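Local coordinates for protein carboxylesterase (PDB 3WJ2) that probably hydrolyses carboxylic esters as an alpha/beta-hydrolase-fold carboxylesterase from the archaeon Ferroplasma acidiphilum, at residues N97-L102 with I110-Y115; L161-C166 with F229-A234; A243-N248 with T259-L264. All coordinates share one frame; numbering follows the deposited sequence.

Interaction 1. Residues N97-L102 with I110-Y115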
ATOM      1  N   ASN B  97       4.738   8.942 -33.862  1.00 14.65           N
ATOM      2  CA  ASN B  97       6.076   9.113 -33.269  1.00 14.24           C
ATOM      3  C   ASN B  97       6.346   7.850 -32.337  1.00 11.97           C
ATOM      4  O   ASN B  97       7.417   7.269 -32.437  1.00 13.38           O
ATOM      5  CB  ASN B  97       6.219  10.350 -32.404  1.00 15.57           C
ATOM      6  CG  ASN B  97       6.500  11.617 -33.246  1.00 19.78           C
ATOM      7  OD1 ASN B  97       6.293  11.600 -34.484  1.00 22.24           O
ATOM      8  ND2 ASN B  97       6.942  12.657 -32.600  1.00 24.12           N
ATOM      9  N   TYR B  98       5.315   7.468 -31.576  1.00 15.10           N
ATOM     10  CA  TYR B  98       5.499   6.364 -30.640  1.00 13.73           C
ATOM     11  C   TYR B  98       5.692   5.007 -31.362  1.00 11.47           C
ATOM     12  O   TYR B  98       6.576   4.222 -31.050  1.00 13.34           O
ATOM     13  CB  TYR B  98       4.287   6.338 -29.739  1.00 10.90           C
ATOM     14  CG  TYR B  98       4.207   5.097 -28.820  1.00 11.21           C
ATOM     15  CD1 TYR B  98       4.896   5.067 -27.612  1.00 12.36           C
ATOM     16  CD2 TYR B  98       3.248   4.179 -29.157  1.00 13.50           C
ATOM     17  CE1 TYR B  98       4.776   3.870 -26.802  1.00 13.18           C
ATOM     18  CE2 TYR B  98       3.101   3.068 -28.378  1.00 12.59           C
ATOM     19  CZ  TYR B  98       3.799   2.998 -27.235  1.00 14.01           C
ATOM     20  OH  TYR B  98       3.647   1.927 -26.349  1.00 15.48           O
ATOM     21  N   CYS B  99       4.871   4.729 -32.395  1.00 11.32           N
ATOM     22  CA  CYS B  99       5.025   3.515 -33.141  1.00 12.00           C
ATOM     23  C   CYS B  99       6.358   3.378 -33.864  1.00 13.94           C
ATOM     24  O   CYS B  99       6.955   2.354 -33.909  1.00 13.12           O
ATOM     25  CB  CYS B  99       3.856   3.324 -34.086  1.00 13.39           C
ATOM     26  SG  CYS B  99       2.358   2.781 -33.131  1.00 16.95           S
ATOM     27  N   ARG B 100       6.796   4.520 -34.435  1.00 15.83           N
ATOM     28  CA  ARG B 100       8.173   4.563 -34.930  1.00 17.14           C
ATOM     29  C   ARG B 100       9.240   4.168 -33.894  1.00 15.30           C
ATOM     30  O   ARG B 100      10.095   3.362 -34.194  1.00 15.76           O
ATOM     31  CB  ARG B 100       8.477   5.977 -35.459  1.00 16.45           C
ATOM     32  CG  ARG B 100       7.756   6.280 -36.829  1.00 17.12           C
ATOM     33  CD  ARG B 100       7.921   7.763 -36.977  1.00 18.33           C
ATOM     34  NE  ARG B 100       7.442   8.221 -38.287  1.00 18.04           N
ATOM     35  CZ  ARG B 100       8.206   8.358 -39.380  1.00 25.18           C
ATOM     36  NH1 ARG B 100       9.522   8.079 -39.403  1.00 20.51           N
ATOM     37  NH2 ARG B 100       7.608   8.774 -40.509  1.00 23.00           N
ATOM     38  N   PHE B 101       9.118   4.706 -32.673  1.00 14.00           N
ATOM     39  CA  PHE B 101      10.026   4.342 -31.627  1.00 13.44           C
ATOM     40  C   PHE B 101       9.945   2.881 -31.243  1.00 13.23           C
ATOM     41  O   PHE B 101      10.960   2.240 -31.089  1.00 13.71           O
ATOM     42  CB  PHE B 101       9.727   5.262 -30.422  1.00 15.40           C
ATOM     43  CG  PHE B 101      10.679   5.049 -29.250  1.00 17.57           C
ATOM     44  CD1 PHE B 101      12.013   5.499 -29.342  1.00 22.07           C
ATOM     45  CD2 PHE B 101      10.281   4.412 -28.084  1.00 23.65           C
ATOM     46  CE1 PHE B 101      12.888   5.368 -28.288  1.00 24.45           C
ATOM     47  CE2 PHE B 101      11.190   4.236 -27.028  1.00 21.60           C
ATOM     48  CZ  PHE B 101      12.492   4.729 -27.133  1.00 19.25           C
ATOM     49  N   LEU B 102       8.724   2.346 -31.138  1.00 11.37           N
ATOM     50  CA  LEU B 102       8.684   0.909 -30.940  1.00 13.02           C
ATOM     51  C   LEU B 102       9.306   0.119 -32.035  1.00 13.60           C
ATOM     52  O   LEU B 102       9.879  -0.897 -31.756  1.00 13.55           O
ATOM     53  CB  LEU B 102       7.231   0.435 -30.849  1.00 13.30           C
ATOM     54  CG  LEU B 102       6.411   0.943 -29.673  1.00 14.63           C
ATOM     55  CD1 LEU B 102       4.918   0.311 -29.753  1.00 15.83           C
ATOM     56  CD2 LEU B 102       7.009   0.591 -28.332  1.00 16.50           C
ATOM     57  N   ILE B 110       5.986  -3.339 -36.741  1.00 14.03           N
ATOM     58  CA  ILE B 110       4.874  -2.874 -35.883  1.00 13.33           C
ATOM     59  C   ILE B 110       3.734  -2.445 -36.853  1.00 15.94           C
ATOM     60  O   ILE B 110       3.925  -1.551 -37.744  1.00 15.52           O
ATOM     61  CB  ILE B 110       5.338  -1.603 -35.028  1.00 14.56           C
ATOM     62  CG1 ILE B 110       6.545  -1.941 -34.137  1.00 14.09           C
ATOM     63  CG2 ILE B 110       4.163  -1.012 -34.141  1.00 12.65           C
ATOM     64  CD1 ILE B 110       6.331  -3.100 -33.105  1.00 14.89           C
ATOM     65  N   ILE B 111       2.527  -2.959 -36.619  1.00 13.40           N
ATOM     66  CA  ILE B 111       1.403  -2.624 -37.491  1.00 13.13           C
ATOM     67  C   ILE B 111       0.380  -1.944 -36.611  1.00 14.32           C
ATOM     68  O   ILE B 111      -0.336  -2.595 -35.823  1.00 13.75           O
ATOM     69  CB  ILE B 111       0.794  -3.874 -38.213  1.00 15.01           C
ATOM     70  CG1 ILE B 111       1.945  -4.569 -39.010  1.00 16.08           C
ATOM     71  CG2 ILE B 111      -0.408  -3.428 -39.130  1.00 15.17           C
ATOM     72  CD1 ILE B 111       1.475  -5.922 -39.683  1.00 18.00           C
ATOM     73  N   SER B 112       0.243  -0.639 -36.773  1.00 11.89           N
ATOM     74  CA  SER B 112      -0.657   0.146 -35.932  1.00 13.53           C
ATOM     75  C   SER B 112      -2.021   0.175 -36.577  1.00 14.16           C
ATOM     76  O   SER B 112      -2.205   0.595 -37.754  1.00 14.18           O
ATOM     77  CB  SER B 112      -0.024   1.540 -35.763  1.00 12.52           C
ATOM     78  OG  SER B 112      -0.956   2.384 -35.071  1.00 14.34           O
ATOM     79  N   ILE B 113      -3.030  -0.348 -35.860  1.00 10.44           N
ATOM     80  CA  ILE B 113      -4.370  -0.518 -36.444  1.00 12.02           C
ATOM     81  C   ILE B 113      -5.390   0.447 -35.910  1.00 11.38           C
ATOM     82  O   ILE B 113      -5.503   0.680 -34.688  1.00 12.68           O
ATOM     83  CB  ILE B 113      -4.864  -1.968 -36.203  1.00 13.13           C
ATOM     84  CG1 ILE B 113      -3.945  -2.939 -36.957  1.00 15.95           C
ATOM     85  CG2 ILE B 113      -6.309  -2.167 -36.666  1.00 15.09           C
ATOM     86  CD1 ILE B 113      -3.945  -4.329 -36.327  1.00 19.01           C
ATOM     87  N   GLU B 114      -6.084   1.105 -36.834  1.00 12.74           N
ATOM     88  CA  GLU B 114      -7.159   2.033 -36.464  1.00 13.89           C
ATOM     89  C   GLU B 114      -8.499   1.368 -36.297  1.00 16.67           C
ATOM     90  O   GLU B 114      -9.352   1.392 -37.242  1.00 18.45           O
ATOM     91  CB  GLU B 114      -7.345   3.205 -37.480  1.00 18.42           C
ATOM     92  CG  GLU B 114      -6.594   4.353 -37.074  1.00 19.92           C
ATOM     93  CD  GLU B 114      -6.734   5.511 -38.067  1.00 20.94           C
ATOM     94  OE1 GLU B 114      -7.588   5.522 -39.013  1.00 24.91           O
ATOM     95  OE2 GLU B 114      -5.860   6.353 -37.912  1.00 17.59           O
ATOM     96  N   TYR B 115      -8.794   0.893 -35.078  1.00 13.25           N
ATOM     97  CA  TYR B 115     -10.147   0.370 -34.801  1.00 12.68           C
ATOM     98  C   TYR B 115     -11.164   1.455 -34.639  1.00 12.92           C
ATOM     99  O   TYR B 115     -10.799   2.644 -34.537  1.00 14.75           O
ATOM    100  CB  TYR B 115     -10.064  -0.477 -33.489  1.00 12.48           C
ATOM    101  CG  TYR B 115      -9.530   0.320 -32.273  1.00  8.51           C
ATOM    102  CD1 TYR B 115     -10.432   1.071 -31.458  1.00 11.97           C
ATOM    103  CD2 TYR B 115      -8.130   0.343 -31.991  1.00  9.32           C
ATOM    104  CE1 TYR B 115      -9.894   1.764 -30.367  1.00  8.75           C
ATOM    105  CE2 TYR B 115      -7.645   0.993 -30.842  1.00  8.00           C
ATOM    106  CZ  TYR B 115      -8.548   1.696 -30.092  1.00  7.86           C
ATOM    107  OH  TYR B 115      -8.175   2.442 -28.985  1.00 12.59           O
TER
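Leu-102 N, bonded to Tyr-98 O at 2.9 Å, fixes the helical turn that presses on Ile-110 of the strand, and Leu-102 O takes a further hydrogen bond from Ser-106 OG. No hydrogen bond crosses between 97-102 and 110-115. What crosses is apolar contact. Ile-110 CG1 meets the backbone end of Leu-102, 4.0 Å from its C and at a similar distance from its CB, so the leucine root rather than its methyl tip does the touching. With CG1 placed anti to its own carbonyl carbon (chi1 -59°), Ile-110 has its CG2 branch turned the other way, toward Cys-99, where it lies 4.3 Å from SG. That sulfur also reaches along the strand to Ser-112, packing alongside its CB at 3.8 Å and close to its OG. Beyond CB the leucine turns off the isoleucine, and its CG lies 4.1 Å above the Tyr-98 ring plane, offset toward the rim. Ile-110 and Ser-112 therefore present one strand face to Cys-99 and Leu-102, one helical turn apart, while Ile-111 points away. Helix and strand run nearly antiparallel, their axes 157° apart in direction, as expected for the returning half of a beta-alpha-beta crossover. That unit consists of strand 78-82, helix 96-106 and strand 109-113. Strand 109-113 sits in the sheet between 63-71 and 78-82, and helix 96-106 packs further against helix 291-303 through Phe-101 and Leu-102.

Interaction 2. Residues L161-C166 with F229-A234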
ATOM      1  N   LEU B 161      -8.014  -4.101 -25.537  1.00  8.79           N
ATOM      2  CA  LEU B 161      -8.399  -4.856 -26.757  1.00  9.74           C
ATOM      3  C   LEU B 161      -7.451  -6.074 -26.999  1.00  9.93           C
ATOM      4  O   LEU B 161      -7.893  -7.148 -27.384  1.00  9.35           O
ATOM      5  CB  LEU B 161      -8.331  -3.942 -28.030  1.00  9.56           C
ATOM      6  CG  LEU B 161      -9.317  -2.848 -27.882  1.00 11.42           C
ATOM      7  CD1 LEU B 161      -9.165  -1.875 -29.162  1.00 10.69           C
ATOM      8  CD2 LEU B 161     -10.804  -3.246 -27.771  1.00 14.64           C
ATOM      9  N   ALA B 162      -6.124  -5.855 -26.744  1.00  8.90           N
ATOM     10  CA  ALA B 162      -5.130  -6.855 -26.928  1.00  9.66           C
ATOM     11  C   ALA B 162      -5.412  -8.039 -25.922  1.00 10.56           C
ATOM     12  O   ALA B 162      -5.427  -9.169 -26.369  1.00 11.24           O
ATOM     13  CB  ALA B 162      -3.781  -6.323 -26.723  1.00 10.09           C
ATOM     14  N   ALA B 163      -5.700  -7.686 -24.674  1.00 10.37           N
ATOM     15  CA  ALA B 163      -5.893  -8.745 -23.649  1.00 10.02           C
ATOM     16  C   ALA B 163      -7.197  -9.427 -24.039  1.00  9.38           C
ATOM     17  O   ALA B 163      -7.257 -10.670 -23.954  1.00  9.64           O
ATOM     18  CB  ALA B 163      -6.033  -8.130 -22.291  1.00 10.10           C
ATOM     19  N   ALA B 164      -8.248  -8.712 -24.393  1.00  9.41           N
ATOM     20  CA  ALA B 164      -9.569  -9.323 -24.653  1.00  9.30           C
ATOM     21  C   ALA B 164      -9.567 -10.210 -25.874  1.00 10.47           C
ATOM     22  O   ALA B 164     -10.203 -11.266 -25.863  1.00 12.69           O
ATOM     23  CB  ALA B 164     -10.561  -8.222 -24.804  1.00 10.91           C
ATOM     24  N   LEU B 165      -8.844  -9.811 -26.921  1.00 10.59           N
ATOM     25  CA  LEU B 165      -8.896 -10.616 -28.148  1.00 11.25           C
ATOM     26  C   LEU B 165      -8.215 -11.955 -27.824  1.00 13.65           C
ATOM     27  O   LEU B 165      -8.664 -12.985 -28.368  1.00 12.53           O
ATOM     28  CB  LEU B 165      -8.307  -9.901 -29.392  1.00 12.77           C
ATOM     29  CG  LEU B 165      -6.786  -9.800 -29.450  1.00  9.83           C
ATOM     30  CD1 LEU B 165      -6.227 -10.991 -30.188  1.00 11.85           C
ATOM     31  CD2 LEU B 165      -6.453  -8.554 -30.312  1.00 12.35           C
ATOM     32  N   CYS B 166      -7.185 -11.975 -26.950  1.00 11.74           N
ATOM     33  CA  CYS B 166      -6.498 -13.237 -26.593  1.00 12.50           C
ATOM     34  C   CYS B 166      -7.481 -14.146 -25.901  1.00 13.22           C
ATOM     35  O   CYS B 166      -7.507 -15.346 -26.222  1.00 14.61           O
ATOM     36  CB  CYS B 166      -5.312 -13.013 -25.699  1.00 10.22           C
ATOM     37  SG  CYS B 166      -3.963 -12.183 -26.673  1.00 12.73           S
ATOM     38  N   PHE B 229     -15.275  -7.213 -22.768  1.00 16.34           N
ATOM     39  CA  PHE B 229     -15.256  -5.795 -22.412  1.00 17.60           C
ATOM     40  C   PHE B 229     -14.292  -5.628 -21.234  1.00 17.02           C
ATOM     41  O   PHE B 229     -13.481  -4.713 -21.199  1.00 16.81           O
ATOM     42  CB  PHE B 229     -16.667  -5.261 -21.944  1.00 19.82           C
ATOM     43  CG  PHE B 229     -16.704  -3.766 -21.642  1.00 18.97           C
ATOM     44  CD1 PHE B 229     -17.339  -2.914 -22.501  1.00 18.91           C
ATOM     45  CD2 PHE B 229     -15.950  -3.177 -20.564  1.00 23.41           C
ATOM     46  CE1 PHE B 229     -17.421  -1.493 -22.246  1.00 21.08           C
ATOM     47  CE2 PHE B 229     -16.019  -1.775 -20.316  1.00 29.36           C
ATOM     48  CZ  PHE B 229     -16.753  -0.923 -21.204  1.00 28.59           C
ATOM     49  N   SER B 230     -14.378  -6.531 -20.233  1.00 17.97           N
ATOM     50  CA  SER B 230     -13.535  -6.444 -19.028  1.00 16.07           C
ATOM     51  C   SER B 230     -12.913  -7.815 -18.805  1.00 15.99           C
ATOM     52  O   SER B 230     -13.552  -8.738 -18.207  1.00 15.92           O
ATOM     53  CB  SER B 230     -14.297  -6.062 -17.691  1.00 20.24           C
ATOM     54  OG  SER B 230     -14.851  -4.696 -17.734  1.00 23.78           O
ATOM     55  N   PRO B 231     -11.698  -8.089 -19.220  1.00 13.38           N
ATOM     56  CA  PRO B 231     -11.050  -9.393 -19.113  1.00 13.32           C
ATOM     57  C   PRO B 231     -10.995  -9.917 -17.678  1.00 14.59           C
ATOM     58  O   PRO B 231     -10.903 -11.132 -17.481  1.00 16.17           O
ATOM     59  CB  PRO B 231      -9.602  -9.119 -19.647  1.00 14.28           C
ATOM     60  CG  PRO B 231      -9.905  -8.094 -20.749  1.00 12.18           C
ATOM     61  CD  PRO B 231     -10.982  -7.159 -20.125  1.00 10.36           C
ATOM     62  N   LEU B 232     -11.029  -9.019 -16.684  1.00 14.54           N
ATOM     63  CA  LEU B 232     -10.936  -9.511 -15.320  1.00 15.82           C
ATOM     64  C   LEU B 232     -12.199 -10.261 -14.954  1.00 18.64           C
ATOM     65  O   LEU B 232     -12.175 -10.914 -13.915  1.00 19.73           O
ATOM     66  CB  LEU B 232     -10.665  -8.334 -14.323  1.00 17.93           C
ATOM     67  CG  LEU B 232      -9.175  -8.193 -14.201  1.00 16.54           C
ATOM     68  CD1 LEU B 232      -8.863  -6.791 -13.526  1.00 18.40           C
ATOM     69  CD2 LEU B 232      -8.496  -9.333 -13.332  1.00 18.49           C
ATOM     70  N   VAL B 233     -13.262 -10.190 -15.742  1.00 18.20           N
ATOM     71  CA  VAL B 233     -14.477 -10.991 -15.393  1.00 22.29           C
ATOM     72  C   VAL B 233     -14.401 -12.415 -15.931  1.00 22.06           C
ATOM     73  O   VAL B 233     -15.361 -13.197 -15.652  1.00 23.60           O
ATOM     74  CB  VAL B 233     -15.799 -10.198 -15.696  1.00 23.15           C
ATOM     75  CG1 VAL B 233     -15.800  -8.825 -15.003  1.00 28.35           C
ATOM     76  CG2 VAL B 233     -16.026 -10.080 -17.085  1.00 28.54           C
ATOM     77  N   ALA B 234     -13.375 -12.791 -16.726  1.00 19.94           N
ATOM     78  CA  ALA B 234     -13.179 -14.178 -17.243  1.00 21.20           C
ATOM     79  C   ALA B 234     -13.102 -15.114 -16.046  1.00 24.33           C
ATOM     80  O   ALA B 234     -12.675 -14.748 -14.971  1.00 24.61           O
ATOM     81  CB  ALA B 234     -11.916 -14.318 -18.049  1.00 22.90           C
TER
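Pro-231 points the CG corner of its ring at the helix wall made by Ala-163 and Ala-164, and the two methyl groups receive that corner from different directions. Ala-164 CB, 4.1 Å from Pro-231 CG, lies on the side of the ring opposite the proline carbonyl carbon. Ala-163 CB lies outward beyond the corner, 4.2 Å from the same CG. The two methyl carbons subtend about 78° at CG, so the carbon settles between them instead of meeting either head-on. The C-gamma exo pucker tips CG away from the carbonyl carbon, toward the Ala-164 methyl. Because both helix side chains end at CB, the proline also reaches the main chain, with CG 4.1 Å from Ala-164 N and equally near its CA. The alpha carbons of Ala-164 and Pro-231 consequently stand 5.7 Å apart, a close approach of helix to loop. Contact is by carbon surfaces, with no hydrogen bond between the segments. The proline is held in place by a short 3-10 turn, in which Val-233 N donates to Ser-230 O at 2.9 Å and Ala-234 N to Pro-231 O at 3.1 Å. Just before the turn, Phe-229 O accepts a hydrogen bond from Asn-160 ND2, a second link to this helix, whose start lies at the probable nucleophile elbow of the alpha/beta-hydrolase fold. Helix 157-172 touches helix 125-139 through Ala-164 on Phe-127 and strand 180-183 through Ala-163 on Leu-182. Pro-231 and Ala-163 both also touch Tyr-260 of helix 254-266.

Interaction 3. Residues A243-N248 with T259-L264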
ATOM      1  N   ALA B 243       2.637 -13.083 -21.574  1.00 10.55           N
ATOM      2  CA  ALA B 243       2.260 -11.685 -21.410  1.00 11.05           C
ATOM      3  C   ALA B 243       3.468 -10.878 -20.894  1.00 11.47           C
ATOM      4  O   ALA B 243       4.338 -11.380 -20.106  1.00 10.82           O
ATOM      5  CB  ALA B 243       1.139 -11.523 -20.418  1.00 10.94           C
ATOM      6  N   ILE B 244       3.487  -9.603 -21.350  1.00  9.17           N
ATOM      7  CA  ILE B 244       4.308  -8.561 -20.675  1.00  9.40           C
ATOM      8  C   ILE B 244       3.294  -7.509 -20.221  1.00 11.05           C
ATOM      9  O   ILE B 244       2.519  -6.975 -21.046  1.00 12.34           O
ATOM     10  CB  ILE B 244       5.293  -7.938 -21.613  1.00 10.39           C
ATOM     11  CG1 ILE B 244       6.225  -8.996 -22.228  1.00 12.22           C
ATOM     12  CG2 ILE B 244       6.087  -6.796 -20.911  1.00 11.91           C
ATOM     13  CD1 ILE B 244       7.133  -8.408 -23.440  1.00 14.60           C
ATOM     14  N   MET B 245       3.335  -7.154 -18.916  1.00 10.81           N
ATOM     15  CA  MET B 245       2.389  -6.196 -18.319  1.00 11.48           C
ATOM     16  C   MET B 245       3.210  -5.073 -17.736  1.00 11.25           C
ATOM     17  O   MET B 245       4.152  -5.302 -16.993  1.00 10.53           O
ATOM     18  CB  MET B 245       1.542  -6.789 -17.168  1.00 11.59           C
ATOM     19  CG  MET B 245       0.720  -5.745 -16.436  1.00 14.51           C
ATOM     20  SD  MET B 245      -0.745  -5.226 -17.411  1.00 13.98           S
ATOM     21  CE  MET B 245      -1.878  -6.683 -17.211  1.00 11.78           C
ATOM     22  N   VAL B 246       2.853  -3.839 -18.163  1.00  9.64           N
ATOM     23  CA  VAL B 246       3.525  -2.650 -17.547  1.00  9.84           C
ATOM     24  C   VAL B 246       2.433  -1.863 -16.881  1.00  9.05           C
ATOM     25  O   VAL B 246       1.426  -1.483 -17.452  1.00  9.99           O
ATOM     26  CB  VAL B 246       4.118  -1.771 -18.703  1.00  8.74           C
ATOM     27  CG1 VAL B 246       4.746  -0.507 -18.086  1.00 10.93           C
ATOM     28  CG2 VAL B 246       5.193  -2.635 -19.500  1.00 11.43           C
ATOM     29  N   THR B 247       2.635  -1.581 -15.593  1.00  8.83           N
ATOM     30  CA  THR B 247       1.724  -0.692 -14.856  1.00  9.38           C
ATOM     31  C   THR B 247       2.542   0.504 -14.368  1.00  8.45           C
ATOM     32  O   THR B 247       3.779   0.551 -14.452  1.00 10.49           O
ATOM     33  CB  THR B 247       1.182  -1.452 -13.552  1.00 11.17           C
ATOM     34  OG1 THR B 247       2.242  -1.540 -12.600  1.00 11.10           O
ATOM     35  CG2 THR B 247       0.774  -2.872 -13.964  1.00 12.38           C
ATOM     36  N   ASN B 248       1.769   1.512 -13.960  1.00  9.40           N
ATOM     37  CA  ASN B 248       2.429   2.776 -13.488  1.00  8.64           C
ATOM     38  C   ASN B 248       2.083   2.950 -12.005  1.00  9.09           C
ATOM     39  O   ASN B 248       0.934   2.752 -11.620  1.00 10.73           O
ATOM     40  CB  ASN B 248       1.763   3.945 -14.213  1.00  9.92           C
ATOM     41  CG  ASN B 248       1.896   3.803 -15.743  1.00  9.71           C
ATOM     42  OD1 ASN B 248       2.996   3.776 -16.260  1.00 11.75           O
ATOM     43  ND2 ASN B 248       0.782   3.740 -16.419  1.00 11.40           N
ATOM     44  N   THR B 259      -3.322  -7.207 -10.480  1.00 13.35           N
ATOM     45  CA  THR B 259      -4.107  -8.483 -10.209  1.00 11.24           C
ATOM     46  C   THR B 259      -4.135  -9.356 -11.441  1.00 11.41           C
ATOM     47  O   THR B 259      -3.878 -10.572 -11.377  1.00 11.45           O
ATOM     48  CB  THR B 259      -5.526  -8.146  -9.838  1.00 11.84           C
ATOM     49  OG1 THR B 259      -5.511  -7.430  -8.566  1.00 14.40           O
ATOM     50  CG2 THR B 259      -6.482  -9.358  -9.819  1.00 14.21           C
ATOM     51  N   TYR B 260      -4.278  -8.745 -12.636  1.00 11.34           N
ATOM     52  CA  TYR B 260      -4.309  -9.543 -13.837  1.00 12.04           C
ATOM     53  C   TYR B 260      -3.049 -10.346 -14.064  1.00 13.68           C
ATOM     54  O   TYR B 260      -3.108 -11.526 -14.475  1.00 13.89           O
ATOM     55  CB  TYR B 260      -4.637  -8.629 -15.053  1.00 10.81           C
ATOM     56  CG  TYR B 260      -5.107  -9.361 -16.311  1.00 11.25           C
ATOM     57  CD1 TYR B 260      -6.407  -9.842 -16.318  1.00 12.58           C
ATOM     58  CD2 TYR B 260      -4.320  -9.553 -17.425  1.00 10.51           C
ATOM     59  CE1 TYR B 260      -6.961 -10.460 -17.488  1.00 14.22           C
ATOM     60  CE2 TYR B 260      -4.845 -10.206 -18.573  1.00 10.90           C
ATOM     61  CZ  TYR B 260      -6.163 -10.689 -18.539  1.00 12.59           C
ATOM     62  OH  TYR B 260      -6.702 -11.266 -19.670  1.00 13.37           O
ATOM     63  N   VAL B 261      -1.849  -9.753 -13.907  1.00 11.21           N
ATOM     64  CA  VAL B 261      -0.611 -10.508 -13.989  1.00 13.71           C
ATOM     65  C   VAL B 261      -0.587 -11.754 -13.078  1.00 14.09           C
ATOM     66  O   VAL B 261      -0.148 -12.823 -13.508  1.00 15.24           O
ATOM     67  CB  VAL B 261       0.651  -9.605 -13.499  1.00 18.55           C
ATOM     68  CG1 VAL B 261       1.970 -10.527 -13.320  1.00 20.66           C
ATOM     69  CG2 VAL B 261       0.857  -8.677 -14.479  1.00 22.90           C
ATOM     70  N   LYS B 262      -1.015 -11.509 -11.851  1.00 14.50           N
ATOM     71  CA  LYS B 262      -1.045 -12.584 -10.839  1.00 14.19           C
ATOM     72  C   LYS B 262      -2.002 -13.666 -11.235  1.00 14.25           C
ATOM     73  O   LYS B 262      -1.641 -14.848 -11.094  1.00 16.53           O
ATOM     74  CB  LYS B 262      -1.386 -12.046  -9.512  1.00 12.82           C
ATOM     75  CG  LYS B 262      -0.262 -11.045  -8.932  1.00 15.79           C
ATOM     76  CD  LYS B 262      -0.699 -10.222  -7.775  1.00 17.53           C
ATOM     77  CE  LYS B 262       0.616  -9.484  -7.211  1.00 17.90           C
ATOM     78  NZ  LYS B 262       0.220  -8.600  -6.151  1.00 19.55           N
ATOM     79  N   LYS B 263      -3.152 -13.295 -11.774  1.00 15.03           N
ATOM     80  CA  LYS B 263      -4.109 -14.339 -12.258  1.00 14.34           C
ATOM     81  C   LYS B 263      -3.544 -15.144 -13.391  1.00 15.06           C
ATOM     82  O   LYS B 263      -3.788 -16.340 -13.540  1.00 15.72           O
ATOM     83  CB  LYS B 263      -5.468 -13.729 -12.665  1.00 13.93           C
ATOM     84  CG  LYS B 263      -6.229 -13.026 -11.497  1.00 16.66           C
ATOM     85  CD  LYS B 263      -6.522 -14.134 -10.490  1.00 20.33           C
ATOM     86  CE  LYS B 263      -7.722 -15.002 -11.057  1.00 23.93           C
ATOM     87  NZ  LYS B 263      -7.957 -16.210 -10.080  1.00 29.59           N
ATOM     88  N   LEU B 264      -2.844 -14.492 -14.344  1.00 12.83           N
ATOM     89  CA  LEU B 264      -2.206 -15.170 -15.420  1.00 11.55           C
ATOM     90  C   LEU B 264      -1.211 -16.218 -14.869  1.00 14.33           C
ATOM     91  O   LEU B 264      -1.212 -17.334 -15.329  1.00 16.75           O
ATOM     92  CB  LEU B 264      -1.429 -14.223 -16.432  1.00 13.27           C
ATOM     93  CG  LEU B 264      -2.429 -13.347 -17.177  1.00 17.40           C
ATOM     94  CD1 LEU B 264      -1.624 -12.407 -18.143  1.00 15.89           C
ATOM     95  CD2 LEU B 264      -3.407 -14.080 -18.076  1.00 17.68           C
TER
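A beta-alpha-beta unit of the alpha/beta-hydrolase sheet, made of strand 243-248, helix 254-266 and strand 271-280, is held together at its first strand by this contact. Strand and helix run almost antiparallel, at 158°, with their axes 9.5 Å apart. Met-245 is the central side chain. Its CG stands anti to the backbone N (chi1 172°), and the chain then bends at both following torsions, which folds the methyl end over toward the helix. CE thereby arrives 3.8 Å from Tyr-260 CD2 and close to the tyrosine CB, the two side chains crossing at about a right angle. Nearer its root, Met-245 meets one branch of Val-261: CG2 is 3.4 Å from Met-245 CB and 3.5 Å from Met-245 CG. The first of these is tighter than ordinary van der Waals contact, so the valine methyl is pressed firmly against the base of the methionine. Ile-244 and Val-246 turn to the other face of the sheet, against helix 291-303. On helix 254-266, Lys-262 forms salt bridges with Glu-198 of the second subunit and Glu-249 of the third. One turn on from Tyr-260, the extended Leu-264 side chain meets the beginning of the strand, its CD1 methyl 3.7 Å from Ala-243 CB.

How the interactions relate
From the N terminus the three contacts follow one another in series, none enclosing or crossing another. Interaction 1 closes a seven-residue connection, the return from helix to strand in its crossover; interaction 2 spans 62 residues, bringing a distant loop back to helix 157-172; interaction 3 closes ten residues between strand and helix. Interactions 1 and 3 reach opposite faces of the same sheet, their centres about 22 Å apart. Interaction 2 touches a segment of each: Leu-161 CD1 packs on Tyr-115 CE2 at 3.7 Å, and Pro-231 CB meets Tyr-260 OH at 3.6 Å. Leu-232 also touches Thr-259 and Tyr-260, joining the proline loop to helix 254-266.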